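Putative D-lactate dehydrogenase (Chlamydomonas reinhardtii, PDB 4ZGS) probably acts as a fermentative pyruvate reductase of the chloroplast, interconverting pyruvate and D-lactate with NAD as the redox cofactor. Local coordinates at residues I189-A194 with N212-A217; I196-G199 with K203-A206; E141-L146 with T236-L241; P132-E137 with N345-T350. All blocks are in the same frame, centred on the assembly; numbering follows the deposited sequence.

Contact 1. Residues I189-A194 with N212-A217. With NAD (nicotinamide-adenine-dinucleotide), chain I.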
# COMPACT_ATOMS: atom_id res chain seq x y z
N ILE A 189 -30.48 -12.81 6.68
CA ILE A 189 -29.05 -12.86 6.37
C ILE A 189 -28.30 -14.11 6.92
O ILE A 189 -27.59 -14.79 6.17
CB ILE A 189 -28.37 -11.59 6.90
CG1 ILE A 189 -28.86 -10.40 6.08
CG2 ILE A 189 -26.89 -11.71 6.81
CD1 ILE A 189 -28.54 -9.04 6.68
N GLY A 190 -28.47 -14.40 8.21
CA GLY A 190 -27.88 -15.59 8.80
C GLY A 190 -28.31 -16.87 8.07
O GLY A 190 -27.49 -17.77 7.83
N GLN A 191 -29.58 -16.92 7.66
CA GLN A 191 -30.08 -18.05 6.87
C GLN A 191 -29.24 -18.24 5.61
O GLN A 191 -28.90 -19.38 5.24
CB GLN A 191 -31.56 -17.86 6.51
CG GLN A 191 -32.18 -19.00 5.73
CD GLN A 191 -33.62 -18.69 5.34
OE1 GLN A 191 -34.36 -18.09 6.11
NE2 GLN A 191 -34.01 -19.06 4.14
N GLN A 192 -28.91 -17.13 4.93
CA GLN A 192 -28.10 -17.23 3.72
C GLN A 192 -26.66 -17.63 4.07
O GLN A 192 -26.02 -18.36 3.32
CB GLN A 192 -28.12 -15.92 2.92
CG GLN A 192 -29.49 -15.57 2.34
CD GLN A 192 -30.09 -16.74 1.54
OE1 GLN A 192 -29.39 -17.44 0.82
NE2 GLN A 192 -31.39 -16.94 1.68
N ALA A 193 -26.17 -17.17 5.22
CA ALA A 193 -24.78 -17.45 5.57
C ALA A 193 -24.67 -18.93 5.82
O ALA A 193 -23.76 -19.59 5.34
CB ALA A 193 -24.32 -16.62 6.78
N ALA A 194 -25.64 -19.45 6.56
CA ALA A 194 -25.77 -20.89 6.79
C ALA A 194 -25.90 -21.69 5.49
O ALA A 194 -25.19 -22.69 5.31
CB ALA A 194 -26.94 -21.17 7.67
N ASN A 212 -34.94 -21.11 12.84
CA ASN A 212 -35.46 -20.82 11.50
C ASN A 212 -35.73 -22.11 10.71
O ASN A 212 -34.78 -22.82 10.36
CB ASN A 212 -34.46 -19.92 10.78
CG ASN A 212 -34.84 -19.59 9.34
OD1 ASN A 212 -35.60 -20.30 8.69
ND2 ASN A 212 -34.29 -18.49 8.84
N PRO A 213 -37.00 -22.37 10.37
CA PRO A 213 -37.38 -23.66 9.76
C PRO A 213 -36.64 -23.94 8.45
O PRO A 213 -36.39 -25.10 8.12
CB PRO A 213 -38.89 -23.52 9.52
CG PRO A 213 -39.16 -22.04 9.55
CD PRO A 213 -38.14 -21.43 10.47
N ALA A 214 -36.24 -22.89 7.74
CA ALA A 214 -35.42 -23.02 6.54
C ALA A 214 -33.99 -23.49 6.89
O ALA A 214 -33.29 -24.09 6.05
CB ALA A 214 -35.39 -21.72 5.77
N VAL A 215 -33.53 -23.19 8.09
CA VAL A 215 -32.19 -23.61 8.46
C VAL A 215 -32.26 -25.08 8.88
O VAL A 215 -31.42 -25.89 8.49
CB VAL A 215 -31.59 -22.72 9.58
CG1 VAL A 215 -30.25 -23.28 10.03
CG2 VAL A 215 -31.43 -21.33 9.09
N GLU A 216 -33.28 -25.43 9.63
CA GLU A 216 -33.47 -26.82 10.00
C GLU A 216 -33.62 -27.72 8.75
O GLU A 216 -33.00 -28.77 8.67
CB GLU A 216 -34.70 -26.94 10.89
CG GLU A 216 -34.51 -26.17 12.19
CD GLU A 216 -35.68 -26.31 13.14
OE1 GLU A 216 -36.84 -26.26 12.66
OE2 GLU A 216 -35.44 -26.45 14.36
N ALA A 217 -34.35 -27.25 7.75
CA ALA A 217 -34.55 -28.01 6.52
C ALA A 217 -33.29 -28.13 5.67
O ALA A 217 -33.31 -28.77 4.62
CB ALA A 217 -35.64 -27.40 5.71
PA NAD I . -33.54 -10.64 10.50
O1A NAD I . -34.66 -10.20 11.36
O2A NAD I . -34.25 -11.57 9.59
O5B NAD I . -32.39 -11.38 11.34
C5B NAD I . -32.24 -11.19 12.75
C4B NAD I . -32.44 -12.48 13.49
O4B NAD I . -31.69 -12.47 14.79
C3B NAD I . -33.87 -12.72 13.81
O3B NAD I . -34.30 -14.03 13.37
C2B NAD I . -33.99 -12.65 15.27
O2B NAD I . -35.01 -13.58 15.72
C1B NAD I . -32.66 -13.05 15.78
N9A NAD I . -32.41 -12.65 17.11
C8A NAD I . -33.17 -11.73 17.88
N7A NAD I . -32.61 -11.61 19.17
C5A NAD I . -31.52 -12.46 19.20
C6A NAD I . -30.53 -12.82 20.16
N6A NAD I . -30.53 -12.26 21.46
N1A NAD I . -29.65 -13.66 19.83
C2A NAD I . -29.52 -14.22 18.75
N3A NAD I . -30.33 -14.02 17.77
C4A NAD I . -31.40 -13.12 17.89
O3 NAD I . -32.92 -9.41 9.67
PN NAD I . -31.72 -9.54 8.62
O1N NAD I . -32.14 -9.20 7.23
O2N NAD I . -31.28 -10.95 8.47
O5D NAD I . -30.50 -8.63 9.09
C5D NAD I . -30.66 -7.25 9.43
C4D NAD I . -29.33 -6.82 9.93
O4D NAD I . -28.38 -6.64 8.81
C3D NAD I . -29.37 -5.50 10.59
O3D NAD I . -29.87 -5.61 11.95
C2D NAD I . -27.96 -5.12 10.57
O2D NAD I . -27.31 -5.69 11.74
C1D NAD I . -27.38 -5.70 9.34
N1N NAD I . -27.07 -4.69 8.40
C2N NAD I . -25.81 -4.68 7.76
C3N NAD I . -25.49 -3.68 6.85
C7N NAD I . -24.13 -3.67 6.16
O7N NAD I . -23.14 -4.05 6.75
N7N NAD I . -24.00 -3.19 4.83
C4N NAD I . -26.44 -2.67 6.56
C5N NAD I . -27.69 -2.67 7.20
C6N NAD I . -28.01 -3.68 8.11
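The amides of Gln-191 and Asn-212 meet almost perpendicularly, their planes 84° apart. Over one face of the Gln-191 amide sits the methyl of Ala-214, with CB 3.5 Å from Gln-191 CD. Asn-212 ND2 approaches Gln-191 OE1 at 2.8 Å, tilted 31° from the carbonyl plane towards that same face. Seen from Asn-212, OE1 lies close to the amide plane, and the N-H points at it fairly directly (160°). ND2 has a second acceptor in Thr-186 O. At the other end of the amide, Asn-212 OD1 accepts from Ala-214 N at 2.8 Å, which makes Asn-212 the N-cap of helix 213-216. Gln-191 spans the gap because its CG is anti to the backbone N and the chain runs out extended, with CG passing Val-215 CG2 at 4.2 Å. An alanine here would remove the amide and is likely to cost Asn-212 ND2 one of its two acceptors and strip the Ala-214 methyl of its cover. Two residues earlier, Ile-189 N donates to NAD O2N at 2.7 Å, as expected where the glycine-rich turn of a Rossmann-type dinucleotide fold passes into its first helix.

Contact 2. Residues I196-G199 with K203-A206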
# COMPACT_ATOMS: atom_id res chain seq x y z
N ILE A 196 -24.93 -20.85 2.37
CA ILE A 196 -23.65 -20.75 1.64
C ILE A 196 -22.54 -21.59 2.30
O ILE A 196 -21.80 -22.34 1.62
CB ILE A 196 -23.15 -19.28 1.55
CG1 ILE A 196 -24.08 -18.41 0.70
CG2 ILE A 196 -21.78 -19.23 0.93
CD1 ILE A 196 -23.91 -16.87 0.98
N LEU A 197 -22.42 -21.47 3.62
CA LEU A 197 -21.31 -22.13 4.30
C LEU A 197 -21.49 -23.67 4.32
O LEU A 197 -20.51 -24.41 4.19
CB LEU A 197 -21.12 -21.54 5.71
CG LEU A 197 -20.46 -20.13 5.74
CD1 LEU A 197 -20.74 -19.36 7.02
CD2 LEU A 197 -18.95 -20.25 5.53
N LYS A 198 -22.74 -24.14 4.43
CA LYS A 198 -23.04 -25.58 4.31
C LYS A 198 -22.69 -26.03 2.90
O LYS A 198 -22.15 -27.10 2.67
CB LYS A 198 -24.53 -25.85 4.61
CG LYS A 198 -24.95 -27.30 4.59
CD LYS A 198 -24.37 -28.00 5.79
CE LYS A 198 -25.02 -29.35 6.07
NZ LYS A 198 -24.66 -29.76 7.46
N GLY A 199 -22.99 -25.16 1.93
CA GLY A 199 -22.73 -25.46 0.54
C GLY A 199 -21.25 -25.58 0.26
O GLY A 199 -20.87 -26.33 -0.62
N LYS A 203 -19.17 -27.86 8.35
CA LYS A 203 -20.15 -28.39 9.29
C LYS A 203 -20.72 -27.18 9.99
O LYS A 203 -20.07 -26.58 10.84
CB LYS A 203 -19.52 -29.35 10.30
CG LYS A 203 -18.74 -30.50 9.67
CD LYS A 203 -17.99 -31.26 10.74
CE LYS A 203 -17.14 -32.35 10.16
NZ LYS A 203 -16.37 -33.08 11.23
N VAL A 204 -21.96 -26.84 9.67
CA VAL A 204 -22.51 -25.61 10.15
C VAL A 204 -23.38 -25.86 11.36
O VAL A 204 -24.14 -26.81 11.42
CB VAL A 204 -23.31 -24.91 9.05
CG1 VAL A 204 -23.79 -23.54 9.53
CG2 VAL A 204 -22.46 -24.78 7.81
N PHE A 205 -23.23 -25.00 12.37
CA PHE A 205 -24.07 -25.07 13.55
C PHE A 205 -24.66 -23.69 13.70
O PHE A 205 -24.13 -22.74 13.17
CB PHE A 205 -23.29 -25.53 14.78
CG PHE A 205 -22.83 -26.96 14.70
CD1 PHE A 205 -21.74 -27.32 13.92
CD2 PHE A 205 -23.53 -27.96 15.37
CE1 PHE A 205 -21.34 -28.62 13.83
CE2 PHE A 205 -23.12 -29.28 15.28
CZ PHE A 205 -22.03 -29.61 14.51
N ALA A 206 -25.81 -23.60 14.34
CA ALA A 206 -26.50 -22.33 14.44
C ALA A 206 -27.00 -22.10 15.83
O ALA A 206 -27.32 -23.06 16.55
CB ALA A 206 -27.66 -22.28 13.47
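Val-204 points its CG2 methyl at the backbone of helix 188-200, where Leu-197 joins Lys-198. The evidence is in the order of distances. Val-204 CG2 lies 3.5 Å from Lys-198 N, its nearest neighbour across the contact. The side chains begin further off, the closer of them at 4.0 Å from Val-204 CG2 to Lys-198 CB. The methyl therefore rests on the main chain, with the CB atoms of Leu-197 and Lys-198 slightly further away. Its direction follows from a chi1 of -175°, which puts CG1 anti to the backbone N and turns CG2 beside that N, on the helix side. The two segments are the second and third elements of a beta-alpha-beta unit, strand 180-184, helix 188-200 and strand 203-207. Crossovers of this kind are right-handed in Rossmann folds, and the close approach here follows a short turn between helix and strand. Leu-197 sends its CB towards the strand and continues to Val-181, so that it reaches both parallel strands, while Val-204 is also touched by Val-183 and Ile-220. Lys-198 behaves differently. Its CG stands anti to the backbone N and the chain bends at chi2 (71°), so that the aliphatic part turns to the strand's side of the helix without approaching Val-204 more closely than CB does. The interaction between the segments is thus apolar. In the backbone, Phe-205 pairs with Val-181 and Val-183 of the neighbouring strand, and Ala-206 with Pro-221. Ile-196 points away from Val-204, towards Ala-140, Glu-141 and Val-144 of helix 136-151.

Contact 3. Residues E141-L146 with T236-L241. With NAD (nicotinamide-adenine-dinucleotide), chain I.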
# COMPACT_ATOMS: atom_id res chain seq x y z
N GLU A 141 -22.91 -13.22 1.48
CA GLU A 141 -21.75 -13.48 0.65
C GLU A 141 -20.54 -12.59 1.09
O GLU A 141 -19.41 -12.92 0.80
CB GLU A 141 -22.08 -13.25 -0.82
CG GLU A 141 -23.10 -14.26 -1.35
CD GLU A 141 -23.46 -14.07 -2.82
OE1 GLU A 141 -22.91 -13.16 -3.48
OE2 GLU A 141 -24.30 -14.85 -3.31
N HIS A 142 -20.78 -11.46 1.76
CA HIS A 142 -19.66 -10.63 2.12
C HIS A 142 -18.87 -11.21 3.29
O HIS A 142 -17.64 -11.23 3.27
CB HIS A 142 -20.11 -9.22 2.44
CG HIS A 142 -18.97 -8.26 2.57
ND1 HIS A 142 -18.33 -7.74 1.46
CD2 HIS A 142 -18.40 -7.67 3.65
CE1 HIS A 142 -17.38 -6.91 1.86
NE2 HIS A 142 -17.40 -6.86 3.18
N ALA A 143 -19.58 -11.68 4.30
CA ALA A 143 -18.96 -12.38 5.41
C ALA A 143 -18.17 -13.61 4.92
O ALA A 143 -17.07 -13.92 5.42
CB ALA A 143 -20.00 -12.80 6.41
N VAL A 144 -18.74 -14.31 3.94
CA VAL A 144 -18.11 -15.50 3.41
C VAL A 144 -16.85 -15.04 2.67
O VAL A 144 -15.82 -15.72 2.64
CB VAL A 144 -19.06 -16.32 2.48
CG1 VAL A 144 -18.36 -17.53 1.92
CG2 VAL A 144 -20.25 -16.78 3.28
N ALA A 145 -16.95 -13.88 2.03
CA ALA A 145 -15.82 -13.26 1.34
C ALA A 145 -14.66 -13.01 2.31
O ALA A 145 -13.52 -13.36 2.04
CB ALA A 145 -16.27 -11.97 0.69
N LEU A 146 -14.97 -12.43 3.45
CA LEU A 146 -13.99 -12.14 4.47
C LEU A 146 -13.34 -13.42 4.90
O LEU A 146 -12.14 -13.48 5.15
CB LEU A 146 -14.62 -11.42 5.67
CG LEU A 146 -15.20 -10.03 5.39
CD1 LEU A 146 -15.66 -9.36 6.68
CD2 LEU A 146 -14.23 -9.15 4.64
N THR A 236 -19.66 -16.46 12.87
CA THR A 236 -20.11 -15.31 12.09
C THR A 236 -21.37 -14.71 12.67
O THR A 236 -22.38 -15.40 12.83
CB THR A 236 -20.33 -15.69 10.62
OG1 THR A 236 -20.90 -14.56 9.94
CG2 THR A 236 -21.34 -16.84 10.50
N LEU A 237 -21.32 -13.43 13.03
CA LEU A 237 -22.42 -12.80 13.74
C LEU A 237 -23.42 -12.23 12.77
O LEU A 237 -23.05 -11.43 11.92
CB LEU A 237 -21.90 -11.71 14.66
CG LEU A 237 -20.74 -12.08 15.58
CD1 LEU A 237 -20.35 -10.90 16.50
CD2 LEU A 237 -21.12 -13.33 16.37
N HIS A 238 -24.65 -12.74 12.79
CA HIS A 238 -25.74 -12.09 12.06
C HIS A 238 -26.94 -11.56 12.86
O HIS A 238 -27.89 -11.05 12.27
CB HIS A 238 -26.15 -13.02 10.94
CG HIS A 238 -25.02 -13.30 10.00
ND1 HIS A 238 -24.69 -12.45 8.97
CD2 HIS A 238 -24.06 -14.26 10.03
CE1 HIS A 238 -23.62 -12.92 8.35
NE2 HIS A 238 -23.22 -14.01 8.97
N CYS A 239 -26.91 -11.66 14.18
CA CYS A 239 -28.05 -11.19 14.96
C CYS A 239 -28.13 -9.66 14.97
O CYS A 239 -27.12 -8.96 14.77
CB CYS A 239 -27.98 -11.71 16.41
SG CYS A 239 -26.37 -11.47 17.26
N PRO A 240 -29.34 -9.13 15.21
CA PRO A 240 -29.54 -7.68 15.36
C PRO A 240 -28.94 -7.23 16.68
O PRO A 240 -28.63 -8.08 17.53
CB PRO A 240 -31.06 -7.53 15.38
CG PRO A 240 -31.55 -8.84 15.93
CD PRO A 240 -30.59 -9.88 15.37
N LEU A 241 -28.77 -5.93 16.87
CA LEU A 241 -28.22 -5.46 18.12
C LEU A 241 -29.33 -5.25 19.15
O LEU A 241 -30.16 -4.34 19.01
CB LEU A 241 -27.44 -4.18 17.89
CG LEU A 241 -26.70 -3.64 19.11
CD1 LEU A 241 -25.75 -4.73 19.61
CD2 LEU A 241 -25.93 -2.40 18.69
PA NAD I . -33.54 -10.64 10.50
O1A NAD I . -34.66 -10.20 11.36
O2A NAD I . -34.25 -11.57 9.59
O5B NAD I . -32.39 -11.38 11.34
C5B NAD I . -32.24 -11.19 12.75
C4B NAD I . -32.44 -12.48 13.49
O4B NAD I . -31.69 -12.47 14.79
C3B NAD I . -33.87 -12.72 13.81
O3B NAD I . -34.30 -14.03 13.37
C2B NAD I . -33.99 -12.65 15.27
O2B NAD I . -35.01 -13.58 15.72
C1B NAD I . -32.66 -13.05 15.78
N9A NAD I . -32.41 -12.65 17.11
C8A NAD I . -33.17 -11.73 17.88
N7A NAD I . -32.61 -11.61 19.17
C5A NAD I . -31.52 -12.46 19.20
C6A NAD I . -30.53 -12.82 20.16
N6A NAD I . -30.53 -12.26 21.46
N1A NAD I . -29.65 -13.66 19.83
C2A NAD I . -29.52 -14.22 18.75
N3A NAD I . -30.33 -14.02 17.77
C4A NAD I . -31.40 -13.12 17.89
O3 NAD I . -32.92 -9.41 9.67
PN NAD I . -31.72 -9.54 8.62
O1N NAD I . -32.14 -9.20 7.23
O2N NAD I . -31.28 -10.95 8.47
O5D NAD I . -30.50 -8.63 9.09
C5D NAD I . -30.66 -7.25 9.43
C4D NAD I . -29.33 -6.82 9.93
O4D NAD I . -28.38 -6.64 8.81
C3D NAD I . -29.37 -5.50 10.59
O3D NAD I . -29.87 -5.61 11.95
C2D NAD I . -27.96 -5.12 10.57
O2D NAD I . -27.31 -5.69 11.74
C1D NAD I . -27.38 -5.70 9.34
N1N NAD I . -27.07 -4.69 8.40
C2N NAD I . -25.81 -4.68 7.76
C3N NAD I . -25.49 -3.68 6.85
C7N NAD I . -24.13 -3.67 6.16
O7N NAD I . -23.14 -4.05 6.75
N7N NAD I . -24.00 -3.19 4.83
C4N NAD I . -26.44 -2.67 6.56
C5N NAD I . -27.69 -2.67 7.20
C6N NAD I . -28.01 -3.68 8.11
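Ala-143 and His-238 make the apolar part of this contact: the alanine CB comes to the edge of the imidazole ring, near its plane, at 4.1 Å from His-238 CE1. The same methyl stands 4.0 Å from Thr-236 OG1, so one CB touches both residues. Together the two segments bury just 62 Å², a small and wholly buried patch that Ile-264 extends by touching both Ala-143 and Thr-236. The polar part lies within segment 236-241. His-238 NE2 donates to Thr-236 OG1 at 2.6 Å, but the N-H...O angle of 117° makes the bond weak despite the short separation. Thr-236 keeps OG1 anti to its backbone N (chi1 174°), and from there the hydroxyl looks both to the ring nitrogen and to the alanine methyl; its CG2 lies at the ring edge, in the plane. This is the end of a parallel strand in the Rossmann-type sheet, where strand 234-237 lies between strands 180-184 and 261-265 and runs out into a loop along the cofactor. Contacts with NAD form the third group. Cys-239 CB stands 3.6 Å from N3A of NAD, and Pro-240 CG reaches C8A of NAD at 3.8 Å. A glycine in place of Pro-240 would lose CG and is likely to leave C8A without that neighbour and the loop backbone freer to turn. On the helix side, Val-144 and Ala-145 pack on Phe-148 of the second subunit, and Glu-141 OE1 accepts a hydrogen bond from Met-176 N of that subunit.

Contact 4. Residues P132-E137 with N345-T350. With NAD (nicotinamide-adenine-dinucleotide), chain I.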
# COMPACT_ATOMS: atom_id res chain seq x y z
N PRO A 132 -36.37 -0.99 4.06
CA PRO A 132 -36.10 -1.92 5.17
C PRO A 132 -35.23 -3.16 4.84
O PRO A 132 -34.61 -3.67 5.76
CB PRO A 132 -37.50 -2.33 5.63
CG PRO A 132 -38.37 -2.12 4.45
CD PRO A 132 -37.77 -1.03 3.61
N THR A 133 -35.15 -3.60 3.58
CA THR A 133 -34.33 -4.78 3.30
C THR A 133 -33.50 -4.74 2.01
O THR A 133 -34.01 -4.52 0.91
CB THR A 133 -35.18 -6.07 3.28
OG1 THR A 133 -36.41 -5.82 2.59
CG2 THR A 133 -35.50 -6.52 4.71
N TYR A 134 -32.20 -4.93 2.20
CA TYR A 134 -31.22 -5.24 1.15
C TYR A 134 -31.25 -6.75 0.86
O TYR A 134 -31.68 -7.52 1.71
CB TYR A 134 -29.81 -4.83 1.58
CG TYR A 134 -29.72 -3.57 2.41
CD1 TYR A 134 -30.48 -2.44 2.11
CD2 TYR A 134 -28.87 -3.51 3.50
CE1 TYR A 134 -30.40 -1.28 2.89
CE2 TYR A 134 -28.78 -2.37 4.28
CZ TYR A 134 -29.53 -1.26 3.98
OH TYR A 134 -29.41 -0.13 4.77
N SER A 135 -30.80 -7.17 -0.33
CA SER A 135 -30.65 -8.60 -0.64
C SER A 135 -29.77 -9.32 0.36
O SER A 135 -28.61 -9.03 0.48
CB SER A 135 -30.02 -8.82 -2.02
OG SER A 135 -30.70 -8.13 -3.04
N PRO A 136 -30.34 -10.28 1.07
CA PRO A 136 -29.66 -10.97 2.17
C PRO A 136 -28.46 -11.78 1.65
O PRO A 136 -27.52 -12.06 2.39
CB PRO A 136 -30.75 -11.88 2.75
CG PRO A 136 -31.73 -12.05 1.64
CD PRO A 136 -31.72 -10.75 0.89
N GLU A 137 -28.51 -12.15 0.37
CA GLU A 137 -27.35 -12.77 -0.27
C GLU A 137 -26.13 -11.87 -0.28
O GLU A 137 -25.01 -12.35 -0.08
CB GLU A 137 -27.67 -13.19 -1.70
CG GLU A 137 -28.47 -14.42 -1.81
CD GLU A 137 -29.92 -14.15 -1.71
OE1 GLU A 137 -30.27 -12.98 -1.41
OE2 GLU A 137 -30.70 -15.14 -1.87
N ASN A 345 -30.00 -1.90 -6.55
CA ASN A 345 -31.19 -1.95 -7.39
C ASN A 345 -32.46 -2.08 -6.56
O ASN A 345 -33.36 -1.30 -6.74
CB ASN A 345 -31.06 -3.06 -8.42
CG ASN A 345 -30.06 -2.70 -9.51
OD1 ASN A 345 -29.80 -1.52 -9.76
ND2 ASN A 345 -29.49 -3.71 -10.16
N ASN A 346 -32.49 -2.99 -5.61
CA ASN A 346 -33.59 -3.09 -4.67
C ASN A 346 -33.83 -1.72 -4.03
O ASN A 346 -34.96 -1.21 -3.99
CB ASN A 346 -33.29 -4.11 -3.56
CG ASN A 346 -33.22 -5.55 -4.07
OD1 ASN A 346 -32.89 -6.47 -3.31
ND2 ASN A 346 -33.50 -5.75 -5.35
N ILE A 347 -32.74 -1.12 -3.56
CA ILE A 347 -32.77 0.18 -2.90
C ILE A 347 -33.32 1.27 -3.82
O ILE A 347 -34.18 2.03 -3.40
CB ILE A 347 -31.37 0.59 -2.42
CG1 ILE A 347 -30.91 -0.30 -1.26
CG2 ILE A 347 -31.35 2.05 -2.00
CD1 ILE A 347 -29.47 -0.06 -0.84
N CYS A 348 -32.84 1.34 -5.06
CA CYS A 348 -33.33 2.37 -6.00
C CYS A 348 -34.81 2.17 -6.30
O CYS A 348 -35.60 3.12 -6.16
CB CYS A 348 -32.54 2.37 -7.32
SG CYS A 348 -33.10 3.46 -8.61
N THR A 349 -35.18 0.96 -6.71
CA THR A 349 -36.55 0.72 -7.14
C THR A 349 -37.54 0.84 -5.96
O THR A 349 -38.60 1.40 -6.12
CB THR A 349 -36.70 -0.63 -7.78
OG1 THR A 349 -36.76 -1.61 -6.76
CG2 THR A 349 -35.55 -0.91 -8.67
N THR A 350 -37.14 0.40 -4.77
CA THR A 350 -37.99 0.56 -3.60
C THR A 350 -38.19 2.01 -3.20
O THR A 350 -39.29 2.39 -2.78
CB THR A 350 -37.43 -0.18 -2.37
OG1 THR A 350 -37.56 -1.60 -2.56
CG2 THR A 350 -38.20 0.22 -1.11
PA NAD I . -33.54 -10.64 10.50
O1A NAD I . -34.66 -10.20 11.36
O2A NAD I . -34.25 -11.57 9.59
O5B NAD I . -32.39 -11.38 11.34
C5B NAD I . -32.24 -11.19 12.75
C4B NAD I . -32.44 -12.48 13.49
O4B NAD I . -31.69 -12.47 14.79
C3B NAD I . -33.87 -12.72 13.81
O3B NAD I . -34.30 -14.03 13.37
C2B NAD I . -33.99 -12.65 15.27
O2B NAD I . -35.01 -13.58 15.72
C1B NAD I . -32.66 -13.05 15.78
N9A NAD I . -32.41 -12.65 17.11
C8A NAD I . -33.17 -11.73 17.88
N7A NAD I . -32.61 -11.61 19.17
C5A NAD I . -31.52 -12.46 19.20
C6A NAD I . -30.53 -12.82 20.16
N6A NAD I . -30.53 -12.26 21.46
N1A NAD I . -29.65 -13.66 19.83
C2A NAD I . -29.52 -14.22 18.75
N3A NAD I . -30.33 -14.02 17.77
C4A NAD I . -31.40 -13.12 17.89
O3 NAD I . -32.92 -9.41 9.67
PN NAD I . -31.72 -9.54 8.62
O1N NAD I . -32.14 -9.20 7.23
O2N NAD I . -31.28 -10.95 8.47
O5D NAD I . -30.50 -8.63 9.09
C5D NAD I . -30.66 -7.25 9.43
C4D NAD I . -29.33 -6.82 9.93
O4D NAD I . -28.38 -6.64 8.81
C3D NAD I . -29.37 -5.50 10.59
O3D NAD I . -29.87 -5.61 11.95
C2D NAD I . -27.96 -5.12 10.57
O2D NAD I . -27.31 -5.69 11.74
C1D NAD I . -27.38 -5.70 9.34
N1N NAD I . -27.07 -4.69 8.40
C2N NAD I . -25.81 -4.68 7.76
C3N NAD I . -25.49 -3.68 6.85
C7N NAD I . -24.13 -3.67 6.16
O7N NAD I . -23.14 -4.05 6.75
N7N NAD I . -24.00 -3.19 4.83
C4N NAD I . -26.44 -2.67 6.56
C5N NAD I . -27.69 -2.67 7.20
C6N NAD I . -28.01 -3.68 8.11
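Tyr-134 and Asn-346 bring their backbones closest, CA to CA 6.6 Å, where the loop leading into helix 136-151 passes the side of helix 341-359. The polar link is a single bond: Ser-135 OG donates to Asn-346 OD1 at 2.8 Å. The hydroxyl comes from above the carbonyl plane, 41° out of it, with a C=O...O angle of 136°. Beside it, the Tyr-134 ring lies between a helix side chain and the cofactor. Tyr-134 CD1 meets Ile-347 CD1 at 3.9 Å, the two side chains crossing obliquely. Across the ring the approach to the cofactor is tight, with Tyr-134 CE2 only 3.1 Å from C5N of NAD; C5N and its neighbour C4N both sit at the ring edge, near its plane. With CG turned beside the backbone N (chi1 -36°), the ring reaches both partners although its CB does not point at the helix. Tyr-134 OH accepts from Ala-111 N, which fixes the far end of the ring, and Phe-338 meets the ring as well. Within the helix, Thr-350 OG1 makes a weak bond to Asn-346 O. Helix 341-359 is backed by helix 44-57, whose Phe-49 touches Ile-347, while beyond the loop Pro-136 and Glu-137 pack on helix 188-200, and Glu-137 forms a salt bridge with Arg-177 of the second subunit.

How the contacts relate
Contacts 2 and 3 are buried and mainly apolar across their segments, whereas contacts 1 and 4 are partly buried and each depends on a hydrogen bond between side chains. Contacts 1 and 2 share helix 188-200, with the strand of contact 2 followed in sequence by the short helix of contact 1. Contacts 3 and 4 share helix 136-151, and both reach the second subunit, as Gln-192 of contact 1 also does. Contacts 1, 3 and 4 also touch NAD, at a phosphate, the adenosine and the nicotinamide respectively. Contacts 1 and 3 touch, Ile-189 CG2 lying 3.2 Å from His-238 ND1. Contacts 2 and 4 do not touch, with centres about 25 Å apart.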